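PDB 2PBL: putative esterase/lipase/thioesterase from Silicibacter sp., which probably acts as an alpha/beta-hydrolase-fold esterase, lipase or thioesterase, hydrolysing ester or thioester bonds. Local coordinates for residues A122-I127 and G157-N162; W225-E228 and D233-I236. One frame throughout, in Å; residues are numbered along the deposited sequence.

Both contacts join a helix to the same mixed sheet, but at different depths and by different chemistry. Contact 1 is buried and polar: the guanidinium of R159, just ahead of an inner strand, binds backbone carbonyls at the C-terminal end of helix 109-126. Contact 2 lies at the surface at one edge of the sheet, on strand 233-237, where a methyl of V227 sits on the imidazole of H234 with no polar bond between the segments. They share no helix or strand, their centres are about 24 Å apart, and contact 1 is complete in the chain before contact 2 begins. Each buries a similar, modest area.

Contact 1 (A122-I127 and G157-N162); sequences AAAKEI and GARIRN
A two-pronged hydrogen-bonded contact between the R159 guanidinium and the backbone carbonyls of A124 and I127 ties the C-terminal turn of helix 109-126 to the chain just ahead of strand 160-166. NH1 of R159 donates to A124 O over 3.0 Å in a nearly straight bond, with an angle of 168° at the hydrogen. NH2 of R159 reaches I127 O at 2.8 Å, a shorter but more bent bond (151°). Both oxygens lie at the edge of the guanidinium, close to its plane, so the two grips together fix how the flat group is turned. NH1 of R159 stands well off the plane of the A124 carbonyl, whereas NH2 lies nearer the plane of the I127 carbonyl. R159 is the third residue of a type I turn closed by I160 N to G157 O at 2.8 Å. From there its chain kinks at CG-CD (chi3 64°), bringing the nitrogens round to the helix. The A124 methyl, CB, lies 3.7 Å from R159 NH1, a van der Waals contact with the end of the guanidinium.

In this alpha/beta-hydrolase fold, the loop after the helix leads into strand 131-136, which runs beside strand 160-166 and towards the probable nucleophile elbow. NH2 of R159 also bonds G129 O in that loop, and R159 pairs through its backbone with I131, so one arginine spans helix end, loop and strand. The positive charge of R159 also faces the carbonyl end of the helix, where the helix dipole would be expected to favour it. A leucine here would probably leave the carbonyls of A124 and I127 without their shared donor group and the loop freer to shift. The side chain of I127 packs against L55 and A95 of neighbouring strands.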
ATOM      1  N   ALA A 122      10.450   3.205 -11.417  1.00 13.92           N
ATOM      2  CA  ALA A 122      10.006   3.008 -12.798  1.00 15.10           C
ATOM      3  C   ALA A 122       8.741   3.791 -13.145  1.00 16.68           C
ATOM      4  O   ALA A 122       8.670   4.474 -14.178  1.00 15.18           O
ATOM      5  CB  ALA A 122       9.809   1.538 -13.053  1.00 17.52           C
ATOM      6  N   ALA A 123       7.743   3.738 -12.270  1.00 16.46           N
ATOM      7  CA  ALA A 123       6.536   4.516 -12.523  1.00 13.36           C
ATOM      8  C   ALA A 123       6.854   6.025 -12.601  1.00 14.75           C
ATOM      9  O   ALA A 123       6.274   6.732 -13.418  1.00 15.02           O
ATOM     10  CB  ALA A 123       5.470   4.221 -11.483  1.00 14.94           C
ATOM     11  N   ALA A 124       7.786   6.499 -11.765  1.00 14.74           N
ATOM     12  CA  ALA A 124       8.198   7.914 -11.703  1.00 14.70           C
ATOM     13  C   ALA A 124       8.919   8.384 -12.979  1.00 16.62           C
ATOM     14  O   ALA A 124       9.021   9.577 -13.206  1.00 15.19           O
ATOM     15  CB  ALA A 124       9.063   8.156 -10.515  1.00 17.40           C
ATOM     16  N   LYS A 125       9.440   7.440 -13.767  1.00 17.21           N
ATOM     17  CA  LYS A 125       9.996   7.759 -15.094  1.00 19.23           C
ATOM     18  C   LYS A 125       8.894   7.921 -16.142  1.00 20.28           C
ATOM     19  O   LYS A 125       9.073   8.600 -17.150  1.00 18.44           O
ATOM     20  CB  LYS A 125      10.960   6.663 -15.529  1.00 16.45           C
ATOM     21  CG  LYS A 125      12.154   6.623 -14.603  1.00 26.40           C
ATOM     22  CD  LYS A 125      13.216   5.644 -15.010  1.00 33.16           C
ATOM     23  CE  LYS A 125      14.340   5.691 -13.964  1.00 28.96           C
ATOM     24  NZ  LYS A 125      15.238   4.554 -14.114  1.00 34.12           N
ATOM     25  N   GLU A 126       7.759   7.288 -15.909  1.00 20.33           N
ATOM     26  CA  GLU A 126       6.660   7.326 -16.876  1.00 21.10           C
ATOM     27  C   GLU A 126       5.807   8.575 -16.761  1.00 20.69           C
ATOM     28  O   GLU A 126       5.322   9.116 -17.767  1.00 21.28           O
ATOM     29  CB  GLU A 126       5.777   6.097 -16.688  1.00 21.70           C
ATOM     30  CG  GLU A 126       6.462   4.837 -16.927  1.00 19.98           C
ATOM     31  CD  GLU A 126       6.840   4.687 -18.366  1.00 32.93           C
ATOM     32  OE1 GLU A 126       6.029   5.050 -19.227  1.00 28.01           O
ATOM     33  OE2 GLU A 126       7.944   4.218 -18.638  1.00 39.08           O
ATOM     34  N   ILE A 127       5.642   9.026 -15.536  1.00 17.41           N
ATOM     35  CA  ILE A 127       4.816  10.136 -15.218  1.00 18.03           C
ATOM     36  C   ILE A 127       5.615  11.256 -14.556  1.00 18.51           C
ATOM     37  O   ILE A 127       6.339  11.040 -13.566  1.00 17.08           O
ATOM     38  CB  ILE A 127       3.664   9.693 -14.278  1.00 15.83           C
ATOM     39  CG1 ILE A 127       2.889   8.501 -14.852  1.00 21.11           C
ATOM     40  CG2 ILE A 127       2.725  10.849 -13.991  1.00 19.36           C
ATOM     41  CD1 ILE A 127       2.114   8.816 -16.113  1.00 22.15           C
ATOM     42  N   GLY A 157      12.310  10.421  -4.218  1.00 12.57           N
ATOM     43  CA  GLY A 157      11.892  10.877  -2.932  1.00 12.87           C
ATOM     44  C   GLY A 157      11.604  12.367  -2.904  1.00 10.54           C
ATOM     45  O   GLY A 157      10.571  12.780  -2.323  1.00  8.58           O
ATOM     46  N   ALA A 158      12.439  13.180  -3.548  1.00  8.36           N
ATOM     47  CA  ALA A 158      12.246  14.645  -3.492  1.00 11.69           C
ATOM     48  C   ALA A 158      10.885  15.066  -3.970  1.00 10.33           C
ATOM     49  O   ALA A 158      10.367  16.102  -3.536  1.00 10.90           O
ATOM     50  CB  ALA A 158      13.297  15.358  -4.291  1.00 12.87           C
ATOM     51  N   ARG A 159      10.306  14.224  -4.838  1.00 10.10           N
ATOM     52  CA  ARG A 159       8.996  14.486  -5.470  1.00  8.59           C
ATOM     53  C   ARG A 159       7.826  13.966  -4.678  1.00 11.63           C
ATOM     54  O   ARG A 159       6.659  14.303  -5.001  1.00  9.96           O
ATOM     55  CB  ARG A 159       8.951  13.836  -6.826  1.00  9.89           C
ATOM     56  CG  ARG A 159       9.878  14.443  -7.887  1.00 10.54           C
ATOM     57  CD  ARG A 159      10.028  13.520  -9.053  1.00 12.19           C
ATOM     58  NE  ARG A 159       8.757  13.319  -9.760  1.00 16.53           N
ATOM     59  CZ  ARG A 159       8.598  12.472 -10.758  1.00 18.19           C
ATOM     60  NH1 ARG A 159       9.609  11.771 -11.218  1.00 20.42           N
ATOM     61  NH2 ARG A 159       7.423  12.342 -11.341  1.00 17.74           N
ATOM     62  N   ILE A 160       8.087  13.167  -3.623  1.00 10.40           N
ATOM     63  CA  ILE A 160       6.934  12.612  -2.892  1.00 12.45           C
ATOM     64  C   ILE A 160       6.286  13.739  -2.085  1.00 13.73           C
ATOM     65  O   ILE A 160       6.927  14.371  -1.230  1.00 17.73           O
ATOM     66  CB  ILE A 160       7.308  11.464  -1.984  1.00 11.87           C
ATOM     67  CG1 ILE A 160       7.809  10.275  -2.800  1.00 14.30           C
ATOM     68  CG2 ILE A 160       6.103  11.008  -1.116  1.00 12.27           C
ATOM     69  CD1 ILE A 160       8.414   9.193  -1.912  1.00 19.87           C
ATOM     70  N   ARG A 161       4.991  13.936  -2.318  1.00 11.94           N
ATOM     71  CA  ARG A 161       4.222  15.002  -1.686  1.00 12.00           C
ATOM     72  C   ARG A 161       3.445  14.521  -0.476  1.00 13.47           C
ATOM     73  O   ARG A 161       3.465  15.162   0.563  1.00 13.28           O
ATOM     74  CB  ARG A 161       3.286  15.649  -2.724  1.00 13.77           C
ATOM     75  CG  ARG A 161       2.334  16.673  -2.176  1.00  7.91           C
ATOM     76  CD  ARG A 161       1.689  17.517  -3.222  1.00 13.91           C
ATOM     77  NE  ARG A 161       0.643  18.381  -2.659  1.00 15.13           N
ATOM     78  CZ  ARG A 161       0.895  19.547  -2.062  1.00 15.07           C
ATOM     79  NH1 ARG A 161       2.138  19.965  -1.877  1.00 17.16           N
ATOM     80  NH2 ARG A 161      -0.101  20.263  -1.573  1.00 17.68           N
ATOM     81  N   ASN A 162       2.767  13.394  -0.627  1.00 12.90           N
ATOM     82  CA  ASN A 162       1.904  12.823   0.425  1.00 11.73           C
ATOM     83  C   ASN A 162       2.137  11.317   0.488  1.00 10.88           C
ATOM     84  O   ASN A 162       2.341  10.640  -0.548  1.00 10.27           O
ATOM     85  CB  ASN A 162       0.382  12.967   0.114  1.00 16.01           C
ATOM     86  CG  ASN A 162      -0.104  14.397  -0.140  1.00  6.24           C
ATOM     87  OD1 ASN A 162       0.285  15.303   0.545  1.00  7.55           O
ATOM     88  ND2 ASN A 162      -1.079  14.598  -1.152  1.00  9.20           N
TER

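Contact 2 (W225-E228 and D233-I236); sequences WLVE and DHVI
The last beta-alpha-beta unit of the sheet, formed by strand 206-212, helix 217-230 and strand 233-237, has its helix packed on the edge strand here through V227 and H234. The CG2 methyl of V227 lies over one face of the imidazole, 3.9 Å from the centroid of the H234 ring and 26° off its normal. This is a CH-pi contact displaced towards the rim: CG2 of V227 is nearest to CG of H234, at 3.5 Å, and is farther from the ring nitrogen ND1, at 4.0 Å. The methyl therefore sits above the root of the ring.

Both branches of V227 touch H234 CB, CG2 at 3.6 Å and CG1 at 3.9 Å, and only CG2 also covers the ring. With CG of H234 anti to the backbone N (chi1 -172°), the ring is carried to the helix, and the second torsion then presents its face to V227 CG2. The two side chains cross at about a right angle. CG2 of V227 also touches the strand backbone, 3.7 Å from D233 O, although the side chain of D233 itself turns away from the helix.

The two elements come close at this point, with V227 CA and H234 CA 6.4 Å apart; the connection between helix and strand is short, and V227 faces the start of the strand. V227 packs against V209 as well, and so bridges the edge strand and its inner neighbour, to which D233 and V235 are joined by backbone hydrogen bonds. V235 points away from the helix and reaches W210. Such a helix laid over two adjacent parallel strands is the beta-alpha-beta crossover that recurs in the parallel part of the alpha/beta-hydrolase sheet.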
ATOM      1  N   TRP A 225       0.923   3.716  16.629  1.00 12.52           N
ATOM      2  CA  TRP A 225       2.367   3.627  16.760  1.00 14.56           C
ATOM      3  C   TRP A 225       3.093   4.445  15.696  1.00 15.39           C
ATOM      4  O   TRP A 225       4.070   5.154  16.040  1.00 16.70           O
ATOM      5  CB  TRP A 225       2.900   2.216  16.778  1.00 14.94           C
ATOM      6  CG  TRP A 225       2.521   1.471  18.017  1.00 20.20           C
ATOM      7  CD1 TRP A 225       2.342   1.984  19.279  1.00 21.10           C
ATOM      8  CD2 TRP A 225       2.302   0.065  18.119  1.00 17.79           C
ATOM      9  NE1 TRP A 225       1.993   0.974  20.144  1.00 25.46           N
ATOM     10  CE2 TRP A 225       1.955  -0.209  19.459  1.00 16.82           C
ATOM     11  CE3 TRP A 225       2.351  -0.982  17.212  1.00 15.22           C
ATOM     12  CZ2 TRP A 225       1.675  -1.509  19.908  1.00 21.46           C
ATOM     13  CZ3 TRP A 225       2.074  -2.279  17.652  1.00 24.29           C
ATOM     14  CH2 TRP A 225       1.725  -2.521  18.997  1.00 19.64           C
ATOM     15  N   LEU A 226       2.600   4.378  14.450  1.00 16.42           N
ATOM     16  CA  LEU A 226       3.207   5.130  13.334  1.00 14.37           C
ATOM     17  C   LEU A 226       2.984   6.637  13.535  1.00 15.23           C
ATOM     18  O   LEU A 226       3.901   7.477  13.380  1.00 15.44           O
ATOM     19  CB  LEU A 226       2.657   4.651  11.963  1.00 15.09           C
ATOM     20  CG  LEU A 226       3.426   5.250  10.761  1.00 14.84           C
ATOM     21  CD1 LEU A 226       4.927   5.066  10.873  1.00 11.91           C
ATOM     22  CD2 LEU A 226       2.937   4.751   9.404  1.00 15.01           C
ATOM     23  N   VAL A 227       1.753   6.978  13.905  1.00 13.75           N
ATOM     24  CA  VAL A 227       1.380   8.349  14.191  1.00 15.78           C
ATOM     25  C   VAL A 227       2.301   8.935  15.271  1.00 14.83           C
ATOM     26  O   VAL A 227       2.858  10.046  15.106  1.00 14.95           O
ATOM     27  CB  VAL A 227      -0.123   8.461  14.567  1.00 10.61           C
ATOM     28  CG1 VAL A 227      -0.417   9.846  15.066  1.00 19.19           C
ATOM     29  CG2 VAL A 227      -1.000   8.096  13.412  1.00 15.07           C
ATOM     30  N   GLU A 228       2.500   8.184  16.368  1.00 16.87           N
ATOM     31  CA  GLU A 228       3.386   8.627  17.436  1.00 16.95           C
ATOM     32  C   GLU A 228       4.845   8.806  17.033  1.00 17.48           C
ATOM     33  O   GLU A 228       5.459   9.827  17.358  1.00 15.64           O
ATOM     34  CB  GLU A 228       3.367   7.642  18.596  1.00 19.28           C
ATOM     35  CG  GLU A 228       2.121   7.733  19.440  1.00 20.35           C
ATOM     36  CD  GLU A 228       2.060   6.689  20.550  1.00 19.82           C
ATOM     37  OE1 GLU A 228       2.829   5.679  20.531  1.00 21.90           O
ATOM     38  OE2 GLU A 228       1.201   6.903  21.424  1.00 23.05           O
ATOM     39  N   ASP A 233      -0.280  12.842  10.661  1.00 14.98           N
ATOM     40  CA  ASP A 233      -1.734  13.047  10.830  1.00 14.19           C
ATOM     41  C   ASP A 233      -2.333  11.638  11.050  1.00 15.05           C
ATOM     42  O   ASP A 233      -1.692  10.611  10.758  1.00 15.01           O
ATOM     43  CB  ASP A 233      -2.415  13.734   9.638  1.00 12.98           C
ATOM     44  CG  ASP A 233      -2.056  15.246   9.514  1.00 18.55           C
ATOM     45  OD1 ASP A 233      -1.187  15.716  10.278  1.00 30.21           O
ATOM     46  OD2 ASP A 233      -2.640  15.954   8.649  1.00 26.47           O
ATOM     47  N   HIS A 234      -3.555  11.597  11.588  1.00 14.96           N
ATOM     48  CA  HIS A 234      -4.230  10.361  11.910  1.00 14.58           C
ATOM     49  C   HIS A 234      -5.710  10.491  11.675  1.00 16.33           C
ATOM     50  O   HIS A 234      -6.321  11.340  12.266  1.00 16.90           O
ATOM     51  CB  HIS A 234      -3.981  10.065  13.393  1.00 15.52           C
ATOM     52  CG  HIS A 234      -4.458   8.715  13.846  1.00 10.66           C
ATOM     53  ND1 HIS A 234      -4.527   8.379  15.184  1.00 20.99           N
ATOM     54  CD2 HIS A 234      -4.801   7.590  13.153  1.00 15.74           C
ATOM     55  CE1 HIS A 234      -4.912   7.119  15.298  1.00 18.38           C
ATOM     56  NE2 HIS A 234      -5.083   6.615  14.086  1.00 19.23           N
ATOM     57  N   VAL A 235      -6.254   9.616  10.823  1.00 15.89           N
ATOM     58  CA  VAL A 235      -7.676   9.535  10.535  1.00 16.28           C
ATOM     59  C   VAL A 235      -8.254   8.158  10.890  1.00 18.72           C
ATOM     60  O   VAL A 235      -7.747   7.106  10.434  1.00 18.34           O
ATOM     61  CB  VAL A 235      -7.977   9.819   9.089  1.00 15.68           C
ATOM     62  CG1 VAL A 235      -9.486   9.634   8.821  1.00 18.06           C
ATOM     63  CG2 VAL A 235      -7.565  11.262   8.714  1.00 15.33           C
ATOM     64  N   ILE A 236      -9.329   8.163  11.687  1.00 18.09           N
ATOM     65  CA  ILE A 236     -10.068   6.919  11.972  1.00 19.07           C
ATOM     66  C   ILE A 236     -11.379   6.953  11.158  1.00 17.34           C
ATOM     67  O   ILE A 236     -12.270   7.767  11.429  1.00 18.73           O
ATOM     68  CB  ILE A 236     -10.311   6.760  13.456  1.00 21.44           C
ATOM     69  CG1 ILE A 236      -8.966   6.664  14.149  1.00 23.32           C
ATOM     70  CG2 ILE A 236     -11.111   5.473  13.769  1.00 21.12           C
ATOM     71  CD1 ILE A 236      -9.087   6.549  15.576  1.00 33.55           C
TER